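PDB 6RN5: CHAD domain protein from Streptomyces chartreusis, which binds metal ions, copper among them, and probably polyphosphate, as a phosin built on the all-helical CHAD fold. Local coordinates for residues R202-A205 with I206-V210. Residues are numbered along the deposited sequence; the frame is centred on the assembly and turned at random.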
loop_
_atom_site.group_PDB
_atom_site.type_symbol
_atom_site.label_atom_id
_atom_site.label_comp_id
_atom_site.label_asym_id
_atom_site.label_seq_id
_atom_site.Cartn_x
_atom_site.Cartn_y
_atom_site.Cartn_z
ATOM N N ARG A 202 19.961 -41.571 -6.489
ATOM C CA ARG A 202 19.779 -40.560 -7.526
ATOM C C ARG A 202 20.827 -39.494 -7.437
ATOM O O ARG A 202 21.434 -39.127 -8.421
ATOM C CB ARG A 202 18.435 -39.885 -7.394
ATOM C CG ARG A 202 18.040 -39.166 -8.671
ATOM C CD ARG A 202 16.757 -38.391 -8.445
ATOM N NE ARG A 202 16.481 -37.488 -9.541
ATOM C CZ ARG A 202 15.413 -36.691 -9.639
ATOM N NH1 ARG A 202 14.480 -36.662 -8.698
ATOM N NH2 ARG A 202 15.278 -35.914 -10.703
ATOM N N PHE A 203 21.040 -38.991 -6.238
ATOM C CA PHE A 203 22.051 -38.009 -6.052
ATOM C C PHE A 203 23.440 -38.513 -6.374
ATOM O O PHE A 203 24.228 -37.808 -6.973
ATOM C CB PHE A 203 22.065 -37.519 -4.626
ATOM C CG PHE A 203 23.073 -36.442 -4.385
ATOM C CD1 PHE A 203 22.753 -35.117 -4.609
ATOM C CD2 PHE A 203 24.319 -36.740 -3.940
ATOM C CE1 PHE A 203 23.689 -34.109 -4.402
ATOM C CE2 PHE A 203 25.254 -35.737 -3.709
ATOM C CZ PHE A 203 24.935 -34.425 -3.951
ATOM N N HIS A 204 23.768 -39.696 -5.899
ATOM C CA HIS A 204 25.074 -40.283 -6.165
ATOM C C HIS A 204 25.371 -40.406 -7.672
ATOM O O HIS A 204 26.483 -40.153 -8.106
ATOM C CB HIS A 204 25.132 -41.650 -5.480
ATOM C CG HIS A 204 26.326 -42.464 -5.829
ATOM N ND1 HIS A 204 27.577 -42.230 -5.276
ATOM C CD2 HIS A 204 26.466 -43.531 -6.662
ATOM C CE1 HIS A 204 28.431 -43.120 -5.756
ATOM N NE2 HIS A 204 27.774 -43.934 -6.576
ATOM N N ALA A 205 24.372 -40.783 -8.464
ATOM C CA ALA A 205 24.585 -40.975 -9.882
ATOM C C ALA A 205 24.934 -39.626 -10.524
ATOM O O ALA A 205 25.869 -39.553 -11.327
ATOM C CB ALA A 205 23.327 -41.545 -10.534
ATOM N N ILE A 206 24.179 -38.570 -10.176
ATOM C CA ILE A 206 24.432 -37.291 -10.795
ATOM C C ILE A 206 25.749 -36.733 -10.278
ATOM O O ILE A 206 26.519 -36.218 -11.065
ATOM C CB ILE A 206 23.276 -36.278 -10.682
ATOM C CG1 ILE A 206 23.651 -34.960 -11.354
ATOM C CG2 ILE A 206 22.920 -35.993 -9.230
ATOM C CD1 ILE A 206 23.954 -35.065 -12.837
ATOM N N ALA A 207 26.062 -36.931 -8.995
ATOM C CA ALA A 207 27.350 -36.489 -8.469
ATOM C C ALA A 207 28.532 -37.183 -9.147
ATOM O O ALA A 207 29.550 -36.571 -9.396
ATOM C CB ALA A 207 27.411 -36.718 -6.969
ATOM N N ASP A 208 28.377 -38.476 -9.427
ATOM C CA ASP A 208 29.371 -39.266 -10.164
ATOM C C ASP A 208 29.649 -38.658 -11.543
ATOM O O ASP A 208 30.787 -38.579 -11.981
ATOM C CB ASP A 208 28.889 -40.728 -10.345
ATOM C CG ASP A 208 29.361 -41.681 -9.226
ATOM O OD1 ASP A 208 30.192 -41.261 -8.376
ATOM O OD2 ASP A 208 28.883 -42.866 -9.209
ATOM N N LYS A 209 28.603 -38.213 -12.214
ATOM C CA LYS A 209 28.784 -37.574 -13.530
ATOM C C LYS A 209 29.482 -36.261 -13.421
ATOM O O LYS A 209 30.348 -35.948 -14.239
ATOM C CB LYS A 209 27.460 -37.432 -14.230
ATOM C CG LYS A 209 26.923 -38.798 -14.544
ATOM C CD LYS A 209 25.687 -38.739 -15.396
ATOM C CE LYS A 209 25.013 -40.098 -15.326
ATOM N NZ LYS A 209 23.849 -40.184 -16.243
ATOM N N VAL A 210 29.169 -35.499 -12.375
ATOM C CA VAL A 210 29.923 -34.274 -12.131
ATOM C C VAL A 210 31.392 -34.588 -11.888
ATOM O O VAL A 210 32.291 -33.890 -12.400
ATOM C CB VAL A 210 29.316 -33.460 -10.979
ATOM C CG1 VAL A 210 30.182 -32.270 -10.631
ATOM C CG2 VAL A 210 27.915 -33.000 -11.389
#
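H204 holds its ring CG anti to the backbone N, chi1 171°, which stands the imidazole out from the helix; D208, one turn on, leans back to it. The side chain of D208 has an unusual chi1 of -92°, and this places its carboxylate over one face of that ring. CG of D208 stands 3.7 Å off the plane of the H204 ring, nearer the ring's margin than its centre. Ring and carboxylate planes are 65° apart. D208 OD2 comes to 3.1 Å from H204 NE2, but the angle is too poor for a hydrogen bond. The pair is therefore a carboxylate resting on an imidazole face, where a positive charge on the imidazole, if present, would probably favour the approach. The same two residues are tied through the backbone, D208 N to H204 O at 2.9 Å. With an alanine here in place of D208 the backbone bond could remain, but the H204 ring face would probably lose its acidic partner and the ring would be freer to turn. H204, A207 and D208 line a pocket with R43, in which a carbonate ion is bound, probably from the crystallisation liquor.

On another side of the helix, F203 CE2 meets A207 CB at 4.0 Å, obliquely to the ring. A207 N bonds F203 O at 2.9 Å. The I206 branch methyl CG2 packs close against the same carbonyl, 3.2 Å from F203 O. K209 N donates to A205 O at 3.2 Å, continuing the i to i+4 ladder of helix 201-213.

This short helix belongs to the CHAD fold. F203 and A207 pack on L39 of helix 21-42. I206 reaches M88, E91 and V95 of helix 82-120, where R202 makes a salt bridge to E91 and a cation-pi contact with W94.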